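Long-range contacts in processed glycerol phosphate lipoteichoic acid synthase 2 (Bacillus subtilis, PDB 2W8D), which belongs to the sulfatase family of the alkaline phosphatase clan and carries a magnesium ion at a site that includes a phosphothreonine: residues 66-72 with 299-304; 251-257 with 291-297; 107-113 with 396-402; 45-49 with 60-65. All blocks are in the same frame, centred on the assembly; numbering follows the deposited sequence.

Contact 1 of 4, residues 66-72 with 299-304; sequences DNETFYF and VKGEKV
K303 NZ donates to three oxygens of the 66-69 turn. It bonds to D66 O, T69 O and D66 OD1. The bond to T69 O, 2.8 Å from NZ, lies in the carbonyl plane, while D66 O is met from above its plane. NZ to D66 OD1, 3.0 Å, is also a salt bridge. D66 OD1 accepts from two backbone amides as well, T69 N at 2.7 Å and E68 N. D66 CG sits between its own N and carbonyl carbon (chi1 70°), which folds the carboxylate back over these amides. T69 OG1 takes the syn lone pair of D66 OD2, so both oxygens are held.

Further along, G301 N bonds to E68 O at 2.8 Å. G301 CA then lies over the centre of the F70 ring, 3.4 Å from its centroid, in a CH-pi contact. V304 CG1 is at the edge of the same ring. V304 CG2 touches F72 CD1 at 3.5 Å. Outside the two segments, K303 NZ has a weak bond to A64 O, and E68 OE1 is bonded to H295. D66 OD1 makes an Asx turn with E68 N and, with T69 N, an Asx motif; the 66-69 corner leads from helix 58-65 into strand 70-76 of the central sheet.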
# COMPACT_ATOMS: atom_id res chain seq x y z
N ASP A 66 -4.46 19.63 3.45
CA ASP A 66 -3.43 20.65 3.23
C ASP A 66 -3.29 21.05 1.76
O ASP A 66 -3.90 20.47 0.89
CB ASP A 66 -2.06 20.27 3.86
CG ASP A 66 -1.36 19.12 3.14
OD1 ASP A 66 -1.66 18.85 1.97
OD2 ASP A 66 -0.49 18.48 3.77
N ASN A 67 -2.45 22.04 1.51
CA ASN A 67 -2.23 22.54 0.17
C ASN A 67 -1.06 21.87 -0.58
O ASN A 67 -0.72 22.29 -1.68
CB ASN A 67 -2.04 24.05 0.23
CG ASN A 67 -0.97 24.49 1.26
OD1 ASN A 67 -0.13 23.70 1.72
ND2 ASN A 67 -0.98 25.78 1.61
N GLU A 68 -0.47 20.83 0.00
CA GLU A 68 0.78 20.26 -0.54
C GLU A 68 0.83 18.75 -0.69
O GLU A 68 1.59 18.24 -1.51
CB GLU A 68 2.01 20.75 0.27
CG GLU A 68 2.01 20.45 1.77
CD GLU A 68 3.22 21.09 2.50
OE1 GLU A 68 4.38 20.71 2.21
OE2 GLU A 68 3.00 21.99 3.36
N THR A 69 0.04 18.03 0.10
CA THR A 69 0.10 16.58 0.09
C THR A 69 -0.95 16.01 -0.87
O THR A 69 -2.09 16.46 -0.87
CB THR A 69 -0.12 16.03 1.50
OG1 THR A 69 0.77 16.71 2.40
CG2 THR A 69 0.14 14.54 1.57
N PHE A 70 -0.53 15.07 -1.72
CA PHE A 70 -1.44 14.33 -2.57
C PHE A 70 -2.19 13.41 -1.67
O PHE A 70 -1.58 12.63 -0.93
CB PHE A 70 -0.75 13.41 -3.57
CG PHE A 70 0.02 14.10 -4.67
CD1 PHE A 70 -0.60 14.48 -5.84
CD2 PHE A 70 1.40 14.25 -4.58
CE1 PHE A 70 0.11 15.05 -6.86
CE2 PHE A 70 2.12 14.82 -5.60
CZ PHE A 70 1.48 15.22 -6.74
N TYR A 71 -3.52 13.48 -1.72
CA TYR A 71 -4.35 12.52 -1.03
C TYR A 71 -5.33 11.93 -2.05
O TYR A 71 -5.89 12.67 -2.85
CB TYR A 71 -5.10 13.18 0.14
CG TYR A 71 -6.11 12.25 0.78
CD1 TYR A 71 -5.69 11.07 1.39
CD2 TYR A 71 -7.48 12.54 0.77
CE1 TYR A 71 -6.59 10.21 1.98
CE2 TYR A 71 -8.42 11.66 1.34
CZ TYR A 71 -7.95 10.50 1.94
OH TYR A 71 -8.82 9.60 2.51
N PHE A 72 -5.49 10.61 -2.01
CA PHE A 72 -6.34 9.86 -2.93
C PHE A 72 -7.46 9.19 -2.12
O PHE A 72 -7.18 8.27 -1.33
CB PHE A 72 -5.52 8.79 -3.68
CG PHE A 72 -4.26 9.32 -4.35
CD1 PHE A 72 -4.24 9.61 -5.71
CD2 PHE A 72 -3.10 9.51 -3.62
CE1 PHE A 72 -3.08 10.10 -6.32
CE2 PHE A 72 -1.94 9.99 -4.22
CZ PHE A 72 -1.94 10.29 -5.58
N VAL A 299 7.33 19.33 -4.84
CA VAL A 299 6.16 19.13 -5.72
C VAL A 299 4.83 19.46 -5.01
O VAL A 299 4.53 18.91 -3.95
CB VAL A 299 6.09 17.68 -6.28
CG1 VAL A 299 4.97 17.55 -7.28
CG2 VAL A 299 7.40 17.28 -6.94
N LYS A 300 4.03 20.31 -5.63
CA LYS A 300 2.74 20.66 -5.08
C LYS A 300 1.68 19.56 -5.33
O LYS A 300 1.23 19.36 -6.46
CB LYS A 300 2.28 22.00 -5.67
CG LYS A 300 1.07 22.58 -4.96
CD LYS A 300 0.60 23.88 -5.59
CE LYS A 300 -0.80 24.26 -5.11
NZ LYS A 300 -1.77 23.12 -5.31
N GLY A 301 1.29 18.85 -4.27
CA GLY A 301 0.32 17.78 -4.38
C GLY A 301 -1.11 18.26 -4.60
O GLY A 301 -1.41 19.42 -4.43
N GLU A 302 -1.97 17.34 -5.01
CA GLU A 302 -3.37 17.62 -5.22
C GLU A 302 -4.18 16.52 -4.55
O GLU A 302 -3.70 15.39 -4.41
CB GLU A 302 -3.68 17.60 -6.72
CG GLU A 302 -3.05 18.72 -7.53
CD GLU A 302 -3.67 20.07 -7.21
OE1 GLU A 302 -4.90 20.25 -7.42
OE2 GLU A 302 -2.93 20.96 -6.74
N LYS A 303 -5.40 16.86 -4.15
CA LYS A 303 -6.39 15.88 -3.67
C LYS A 303 -7.00 15.21 -4.87
O LYS A 303 -7.93 15.75 -5.46
CB LYS A 303 -7.48 16.58 -2.84
CG LYS A 303 -6.92 17.72 -1.94
CD LYS A 303 -5.93 17.16 -0.89
CE LYS A 303 -4.82 18.09 -0.64
NZ LYS A 303 -4.07 17.71 0.58
N VAL A 304 -6.47 14.06 -5.27
CA VAL A 304 -6.96 13.44 -6.53
C VAL A 304 -8.08 12.40 -6.33
O VAL A 304 -8.00 11.59 -5.42
CB VAL A 304 -5.80 13.02 -7.53
CG1 VAL A 304 -4.42 13.31 -6.97
CG2 VAL A 304 -5.94 11.64 -8.05

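Contact 2 of 4, residues 251-257 with 291-297; sequences SIIVMYG and PLFIHAA
I252 and I294 choose the same rotamer. In both, CG1 is anti to the carbonyl carbon (chi1 -60° in I252) and CG2 is anti to the backbone N. The two side chains lie side by side, and their CG2 methyls meet at 3.9 Å. L292 has CG anti to its N, which brings CD1 to V254 CG1 at 3.9 Å. The same CD1 also packs on M255 O and on Y256 CB. On the other face, selenomethionine M255 bends at its last torsion (chi3 -67°). Its CE methyl reaches F293 CB at 4.1 Å.

The backbones are almost exactly antiparallel, with 176° between the strand axes. Six hydrogen bonds join them. I253 and H295 exchange two, as do M255 and F293. M255 N to F293 O and F293 N to M255 O are both 2.8 Å. A297 N to S251 O, 3.2 Å, and G257 N to P291 O, 3.1 Å, close the two ends.

One face carries I252, V254, Y256, L292, I294 and A296. The other carries I253, M255, F293 and H295, and there F239 of helix 219-244 packs on I253 and M255. H295 NE2 is bonded to E68, and the F293 ring stacks on Y71. Strand 33-39 pairs with the far edge of strand 251-257. The pair belongs to the central sheet of the alkaline phosphatase-like alpha/beta fold, where strand 251-257 runs directly into the magnesium ligands D258 and H259.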
# COMPACT_ATOMS: atom_id res chain seq x y z
N SER A 251 12.77 14.12 0.58
CA SER A 251 12.10 12.84 0.44
C SER A 251 10.71 12.83 -0.18
O SER A 251 10.01 13.85 -0.23
CB SER A 251 12.06 12.11 1.79
OG SER A 251 13.36 11.90 2.30
N ILE A 252 10.34 11.65 -0.66
CA ILE A 252 8.98 11.39 -1.04
C ILE A 252 8.47 10.42 0.02
O ILE A 252 8.96 9.28 0.14
CB ILE A 252 8.89 10.71 -2.41
CG1 ILE A 252 9.50 11.58 -3.50
CG2 ILE A 252 7.43 10.36 -2.77
CD1 ILE A 252 9.60 10.83 -4.82
N ILE A 253 7.51 10.88 0.81
CA ILE A 253 6.88 10.02 1.80
C ILE A 253 5.58 9.55 1.21
O ILE A 253 4.78 10.35 0.74
CB ILE A 253 6.66 10.79 3.11
CG1 ILE A 253 8.02 11.31 3.64
CG2 ILE A 253 5.86 9.93 4.12
CD1 ILE A 253 7.98 12.36 4.68
N VAL A 254 5.39 8.23 1.22
CA VAL A 254 4.22 7.59 0.64
C VAL A 254 3.62 6.71 1.71
O VAL A 254 4.27 5.75 2.17
CB VAL A 254 4.66 6.58 -0.46
CG1 VAL A 254 3.45 5.88 -1.09
CG2 VAL A 254 5.56 7.23 -1.49
N MSE A 255 2.36 6.96 2.08
CA MSE A 255 1.71 6.18 3.13
C MSE A 255 0.41 5.60 2.68
O MSE A 255 -0.41 6.28 2.05
CB MSE A 255 1.46 7.02 4.38
CG MSE A 255 2.74 7.67 4.85
SE MSE A 255 2.45 8.54 6.55
CE MSE A 255 1.21 9.97 5.98
N TYR A 256 0.20 4.35 3.07
CA TYR A 256 -1.01 3.65 2.65
C TYR A 256 -1.56 2.71 3.72
O TYR A 256 -0.81 1.99 4.40
CB TYR A 256 -0.69 2.83 1.39
CG TYR A 256 0.33 1.75 1.61
CD1 TYR A 256 -0.07 0.45 1.84
CD2 TYR A 256 1.70 2.02 1.56
CE1 TYR A 256 0.86 -0.58 2.07
CE2 TYR A 256 2.65 1.01 1.80
CZ TYR A 256 2.22 -0.29 2.03
OH TYR A 256 3.11 -1.35 2.21
N GLY A 257 -2.89 2.67 3.81
CA GLY A 257 -3.52 1.61 4.60
C GLY A 257 -3.28 0.31 3.84
O GLY A 257 -3.40 0.29 2.61
N PRO A 291 -6.62 4.79 2.68
CA PRO A 291 -6.01 6.07 2.34
C PRO A 291 -4.64 5.88 1.70
O PRO A 291 -3.97 4.87 1.96
CB PRO A 291 -5.89 6.81 3.67
CG PRO A 291 -5.96 5.74 4.74
CD PRO A 291 -6.62 4.50 4.12
N LEU A 292 -4.28 6.80 0.80
CA LEU A 292 -2.98 6.85 0.19
C LEU A 292 -2.57 8.31 0.25
O LEU A 292 -3.33 9.16 -0.18
CB LEU A 292 -3.02 6.38 -1.26
CG LEU A 292 -1.69 6.67 -2.00
CD1 LEU A 292 -0.46 5.87 -1.45
CD2 LEU A 292 -1.83 6.42 -3.50
N PHE A 293 -1.40 8.57 0.81
CA PHE A 293 -0.86 9.93 0.91
C PHE A 293 0.51 9.92 0.23
O PHE A 293 1.26 8.95 0.41
CB PHE A 293 -0.63 10.34 2.38
CG PHE A 293 -1.88 10.46 3.19
CD1 PHE A 293 -2.55 11.66 3.27
CD2 PHE A 293 -2.39 9.36 3.88
CE1 PHE A 293 -3.73 11.78 4.02
CE2 PHE A 293 -3.55 9.48 4.63
CZ PHE A 293 -4.22 10.71 4.70
N ILE A 294 0.81 10.93 -0.58
CA ILE A 294 2.14 11.10 -1.13
C ILE A 294 2.57 12.56 -0.91
O ILE A 294 1.95 13.48 -1.47
CB ILE A 294 2.21 10.82 -2.66
CG1 ILE A 294 1.85 9.39 -3.00
CG2 ILE A 294 3.59 11.10 -3.19
CD1 ILE A 294 1.71 9.18 -4.48
N HIS A 295 3.60 12.76 -0.10
CA HIS A 295 4.20 14.08 0.00
C HIS A 295 5.56 13.99 -0.65
O HIS A 295 6.46 13.33 -0.14
CB HIS A 295 4.29 14.56 1.45
CG HIS A 295 4.80 15.97 1.56
ND1 HIS A 295 6.14 16.27 1.62
CD2 HIS A 295 4.15 17.16 1.58
CE1 HIS A 295 6.30 17.58 1.67
NE2 HIS A 295 5.11 18.14 1.65
N ALA A 296 5.66 14.58 -1.83
CA ALA A 296 6.87 14.64 -2.60
C ALA A 296 7.32 16.06 -2.42
O ALA A 296 6.61 17.01 -2.79
CB ALA A 296 6.57 14.35 -4.03
N ALA A 297 8.50 16.21 -1.82
CA ALA A 297 9.01 17.55 -1.50
C ALA A 297 9.50 18.23 -2.76
O ALA A 297 10.17 17.60 -3.59
CB ALA A 297 10.14 17.44 -0.50

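Contact 3 of 4, residues 107-113 with 396-402; sequences KAQNTLQ and INGDLLR
N110 and D399 make the tight part of this contact. Their side chains slide past each other in opposite directions, with amide and carboxylate stacked and their planes 17° apart. N110 CG is 3.4 Å from D399 OD1. N110 ND2 donates to I396 O at 3.0 Å, nearly straight at 168°, in the amide plane and on a lone pair of the carbonyl. D399 CG is anti to the backbone N (chi1 -172°), and OD1 accepts T111 N at 2.8 Å on its syn side. L401 packs next to this, with CB against T111 O at 3.3 Å and CD2 against Q113 OE1 at 3.5 Å. Q113 NE2 donates to Y404 O, which holds the amide. R402 NE donates to D399 O in the carbonyl plane and NH2 donates to G398 O, so the guanidinium is fixed beside the turn.

The looser side is bridged by water. One water accepts from K107 NZ, with N110 OD1 and I396 O also close to it. A second donates to Q109 O and D399 OD2 and accepts from T111 OG1. A third joins T111 O to L401 N.

D399 is the C-prime residue of a Schellman motif that ends helix 380-397. The 107-113 loop links helices 103-106 and 115-118. A108 and L112 lean on helix 139-145, I396 touches F89 of helix 86-93, and L400 packs on helix 6-17.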
# COMPACT_ATOMS: atom_id res chain seq x y z
N LYS A 107 6.14 -17.76 -3.41
CA LYS A 107 6.78 -17.34 -4.66
C LYS A 107 8.06 -16.59 -4.44
O LYS A 107 8.50 -15.84 -5.34
CB LYS A 107 5.83 -16.46 -5.45
CG LYS A 107 4.60 -17.14 -5.95
CD LYS A 107 4.95 -18.33 -6.84
CE LYS A 107 3.70 -18.96 -7.39
NZ LYS A 107 4.00 -20.30 -8.04
N ALA A 108 8.69 -16.80 -3.27
CA ALA A 108 9.91 -16.06 -2.91
C ALA A 108 11.15 -16.46 -3.74
O ALA A 108 12.15 -15.74 -3.71
CB ALA A 108 10.20 -16.09 -1.39
N GLN A 109 11.04 -17.55 -4.49
CA GLN A 109 12.08 -17.96 -5.43
C GLN A 109 11.79 -17.50 -6.86
O GLN A 109 12.61 -17.74 -7.77
CB GLN A 109 12.27 -19.48 -5.44
CG GLN A 109 13.05 -20.07 -4.30
CD GLN A 109 13.06 -21.60 -4.40
OE1 GLN A 109 12.02 -22.24 -4.22
NE2 GLN A 109 14.22 -22.20 -4.77
N ASN A 110 10.66 -16.82 -7.09
CA ASN A 110 10.46 -16.20 -8.40
C ASN A 110 11.62 -15.22 -8.72
O ASN A 110 12.24 -14.69 -7.79
CB ASN A 110 9.08 -15.52 -8.51
CG ASN A 110 8.00 -16.46 -9.07
OD1 ASN A 110 8.08 -17.69 -8.92
ND2 ASN A 110 7.01 -15.89 -9.73
N THR A 111 11.92 -15.01 -10.01
CA THR A 111 12.78 -13.90 -10.41
C THR A 111 11.96 -12.60 -10.48
O THR A 111 10.94 -12.52 -11.16
CB THR A 111 13.49 -14.18 -11.77
OG1 THR A 111 14.35 -15.35 -11.66
CG2 THR A 111 14.32 -12.95 -12.20
N LEU A 112 12.40 -11.59 -9.74
CA LEU A 112 11.67 -10.34 -9.65
C LEU A 112 12.47 -9.14 -10.15
O LEU A 112 13.71 -9.16 -10.17
CB LEU A 112 11.20 -10.12 -8.21
CG LEU A 112 10.21 -11.15 -7.65
CD1 LEU A 112 9.85 -10.76 -6.26
CD2 LEU A 112 8.97 -11.26 -8.52
N GLN A 113 11.75 -8.10 -10.57
CA GLN A 113 12.39 -6.88 -11.03
C GLN A 113 11.75 -5.71 -10.30
O GLN A 113 11.10 -4.86 -10.89
CB GLN A 113 12.34 -6.79 -12.56
CG GLN A 113 12.96 -8.05 -13.16
CD GLN A 113 12.79 -8.22 -14.65
OE1 GLN A 113 11.82 -7.77 -15.22
NE2 GLN A 113 13.74 -8.92 -15.29
N ILE A 396 3.41 -14.48 -12.71
CA ILE A 396 3.71 -15.05 -11.42
C ILE A 396 3.72 -16.57 -11.45
O ILE A 396 4.65 -17.20 -10.93
CB ILE A 396 2.79 -14.44 -10.34
CG1 ILE A 396 3.55 -13.31 -9.62
CG2 ILE A 396 2.38 -15.44 -9.33
CD1 ILE A 396 3.19 -12.05 -10.09
N ASN A 397 2.72 -17.16 -12.11
CA ASN A 397 2.59 -18.60 -12.20
C ASN A 397 3.69 -19.23 -13.05
O ASN A 397 4.11 -20.35 -12.78
CB ASN A 397 1.24 -19.02 -12.81
CG ASN A 397 0.05 -18.54 -11.98
OD1 ASN A 397 0.16 -18.24 -10.80
ND2 ASN A 397 -1.12 -18.46 -12.63
N GLY A 398 4.10 -18.54 -14.11
CA GLY A 398 5.12 -19.10 -15.00
C GLY A 398 6.49 -18.52 -14.72
O GLY A 398 7.41 -18.74 -15.49
N ASP A 399 6.62 -17.73 -13.64
CA ASP A 399 7.91 -17.11 -13.28
C ASP A 399 8.59 -16.55 -14.55
O ASP A 399 9.73 -16.90 -14.90
CB ASP A 399 8.79 -18.12 -12.52
CG ASP A 399 10.05 -17.50 -11.94
OD1 ASP A 399 10.07 -16.26 -11.74
OD2 ASP A 399 11.05 -18.23 -11.70
N LEU A 400 7.89 -15.65 -15.23
CA LEU A 400 8.20 -15.25 -16.61
C LEU A 400 9.35 -14.26 -16.70
O LEU A 400 10.01 -14.16 -17.75
CB LEU A 400 6.96 -14.67 -17.32
CG LEU A 400 5.86 -15.64 -17.70
CD1 LEU A 400 4.80 -14.94 -18.53
CD2 LEU A 400 6.42 -16.87 -18.45
N LEU A 401 9.57 -13.53 -15.62
CA LEU A 401 10.67 -12.58 -15.54
C LEU A 401 12.09 -13.21 -15.66
O LEU A 401 13.05 -12.49 -15.90
CB LEU A 401 10.50 -11.64 -14.33
CG LEU A 401 9.21 -10.78 -14.36
CD1 LEU A 401 9.00 -9.93 -13.09
CD2 LEU A 401 9.11 -9.89 -15.59
N ARG A 402 12.22 -14.53 -15.53
CA ARG A 402 13.47 -15.22 -15.94
C ARG A 402 13.81 -14.96 -17.42
O ARG A 402 14.97 -15.09 -17.83
CB ARG A 402 13.40 -16.74 -15.73
CG ARG A 402 13.23 -17.19 -14.29
CD ARG A 402 12.99 -18.66 -14.23
NE ARG A 402 11.64 -19.02 -14.67
CZ ARG A 402 11.26 -20.24 -15.04
NH1 ARG A 402 12.15 -21.23 -15.08
NH2 ARG A 402 10.00 -20.48 -15.41
O HOH W 1 5.97 -19.49 -10.11
O HOH W 2 13.41 -17.66 -10.54
O HOH W 3 9.15 -14.08 -12.65

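Contact 4 of 4, residues 45-49 with 60-65; sequences FIIDY and LNKLAH
I47 and D48 form the corner of a type II beta turn, I46 to Y49, that sits against helix 58-65. D48 has positive phi, as the third position of such a turn needs.

The apolar part belongs to I47. Its CD1 meets L60 CB at 3.9 Å, the two side chains crossing at about a right angle. Its CG2 branch packs on A64 CB at 4.1 Å. Y71 of strand 70-76 touches both I47 and A64.

The histidine-carboxylate part joins D48 to H65 at the end of the helix. Their side chains come from opposite directions. H65 NE2 donates to D48 OD2 at 2.7 Å, on the syn side of the oxygen. Carboxylate and ring are nearly coplanar, 19° apart, so the acid meets the imidazole at its edge. H65 CG lies anti to the carbonyl carbon (chi1 -69°), which swings the ring out toward the turn. The nearby carboxylate would probably favour a protonated imidazole.

The amide part belongs to N61. D48 N donates to its OD1 at 3.1 Å, from well above the carbonyl plane. E55 OE1 accepts from N61 ND2 and helps to fix the amide. Water completes the set. A single molecule accepts from N61 ND2 at 3.0 Å and donates to I46 O at 2.9 Å and to Y49 O at 2.8 Å.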
# COMPACT_ATOMS: atom_id res chain seq x y z
N PHE A 45 -12.63 5.32 5.61
CA PHE A 45 -13.76 5.90 6.36
C PHE A 45 -13.33 6.64 7.63
O PHE A 45 -14.04 7.54 8.08
CB PHE A 45 -14.88 4.89 6.67
CG PHE A 45 -14.59 3.99 7.84
CD1 PHE A 45 -14.95 4.36 9.11
CD2 PHE A 45 -13.97 2.77 7.66
CE1 PHE A 45 -14.67 3.52 10.21
CE2 PHE A 45 -13.72 1.93 8.72
CZ PHE A 45 -14.04 2.32 10.00
N ILE A 46 -12.21 6.23 8.21
CA ILE A 46 -11.61 6.87 9.37
C ILE A 46 -11.18 8.33 9.15
O ILE A 46 -11.19 9.12 10.10
CB ILE A 46 -10.39 6.06 9.87
CG1 ILE A 46 -10.90 4.91 10.72
CG2 ILE A 46 -9.57 6.84 10.77
CD1 ILE A 46 -11.90 5.38 11.83
N ILE A 47 -10.81 8.66 7.92
CA ILE A 47 -10.39 10.01 7.57
C ILE A 47 -11.58 10.95 7.73
O ILE A 47 -12.66 10.72 7.16
CB ILE A 47 -9.79 10.06 6.14
CG1 ILE A 47 -8.54 9.18 6.03
CG2 ILE A 47 -9.42 11.48 5.77
CD1 ILE A 47 -7.47 9.41 7.11
N ASP A 48 -11.40 11.94 8.58
CA ASP A 48 -12.42 12.95 8.92
C ASP A 48 -13.49 12.47 9.84
O ASP A 48 -14.39 13.23 10.14
CB ASP A 48 -13.02 13.63 7.68
CG ASP A 48 -12.02 14.58 7.03
OD1 ASP A 48 -11.09 15.03 7.73
OD2 ASP A 48 -12.13 14.85 5.82
N TYR A 49 -13.39 11.22 10.28
CA TYR A 49 -14.36 10.68 11.22
C TYR A 49 -14.13 11.30 12.61
O TYR A 49 -12.99 11.58 13.01
CB TYR A 49 -14.21 9.18 11.33
CG TYR A 49 -15.50 8.52 11.76
CD1 TYR A 49 -16.46 8.15 10.82
CD2 TYR A 49 -15.77 8.31 13.10
CE1 TYR A 49 -17.67 7.57 11.21
CE2 TYR A 49 -16.98 7.74 13.51
CZ TYR A 49 -17.91 7.37 12.56
OH TYR A 49 -19.09 6.81 12.95
N LEU A 60 -3.53 12.88 10.05
CA LEU A 60 -3.79 12.37 8.71
C LEU A 60 -4.81 13.27 8.05
O LEU A 60 -4.66 13.60 6.87
CB LEU A 60 -4.23 10.90 8.75
CG LEU A 60 -3.09 9.95 9.22
CD1 LEU A 60 -3.52 8.45 9.30
CD2 LEU A 60 -1.79 10.05 8.42
N ASN A 61 -5.82 13.70 8.81
CA ASN A 61 -6.78 14.72 8.35
C ASN A 61 -6.13 16.00 7.85
O ASN A 61 -6.51 16.52 6.80
CB ASN A 61 -7.82 15.07 9.43
CG ASN A 61 -8.61 13.87 9.87
OD1 ASN A 61 -8.54 12.80 9.24
ND2 ASN A 61 -9.33 14.02 10.96
N LYS A 62 -5.15 16.51 8.58
CA LYS A 62 -4.48 17.75 8.14
C LYS A 62 -3.80 17.51 6.78
O LYS A 62 -3.93 18.31 5.87
CB LYS A 62 -3.48 18.26 9.19
CG LYS A 62 -3.11 19.71 8.99
CD LYS A 62 -1.99 20.18 9.93
CE LYS A 62 -0.65 19.55 9.59
NZ LYS A 62 0.47 20.34 10.18
N LEU A 63 -3.12 16.39 6.64
CA LEU A 63 -2.50 16.05 5.35
C LEU A 63 -3.53 15.94 4.24
O LEU A 63 -3.28 16.36 3.11
CB LEU A 63 -1.77 14.71 5.47
CG LEU A 63 -0.67 14.63 6.53
CD1 LEU A 63 -0.04 13.28 6.49
CD2 LEU A 63 0.38 15.73 6.29
N ALA A 64 -4.66 15.32 4.56
CA ALA A 64 -5.77 15.19 3.65
C ALA A 64 -6.29 16.54 3.23
O ALA A 64 -6.78 16.67 2.11
CB ALA A 64 -6.89 14.33 4.28
N HIS A 65 -6.17 17.56 4.09
CA HIS A 65 -6.74 18.86 3.79
C HIS A 65 -5.76 19.95 3.42
O HIS A 65 -6.18 21.06 3.08
CB HIS A 65 -7.71 19.30 4.89
CG HIS A 65 -8.95 18.47 4.93
ND1 HIS A 65 -9.91 18.54 3.95
CD2 HIS A 65 -9.34 17.49 5.78
CE1 HIS A 65 -10.87 17.68 4.22
NE2 HIS A 65 -10.55 17.03 5.33
O HOH W 4 -10.49 11.43 11.78

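Contacts 1, 2 and 4 form one connected region, while contact 3 is remote. Strand 292-296 of contact 2 pairs with strand 70-76 of contact 1, and their centres are about 10 Å apart. F70 O accepts I294 N at 3.0 Å. Helix 58-65 of contact 4 packs on the same sheet, with L63 CD1 3.6 Å from M255 CE. Contact 4 also meets contact 1 where Y71 OH lies 3.6 Å from I47 CG1. Contact 2 is near the metal site, with G257 about 8 Å from the magnesium ion. The centre of contact 3 lies about 28 Å from that of contact 2 and about 38 Å from that of contact 4.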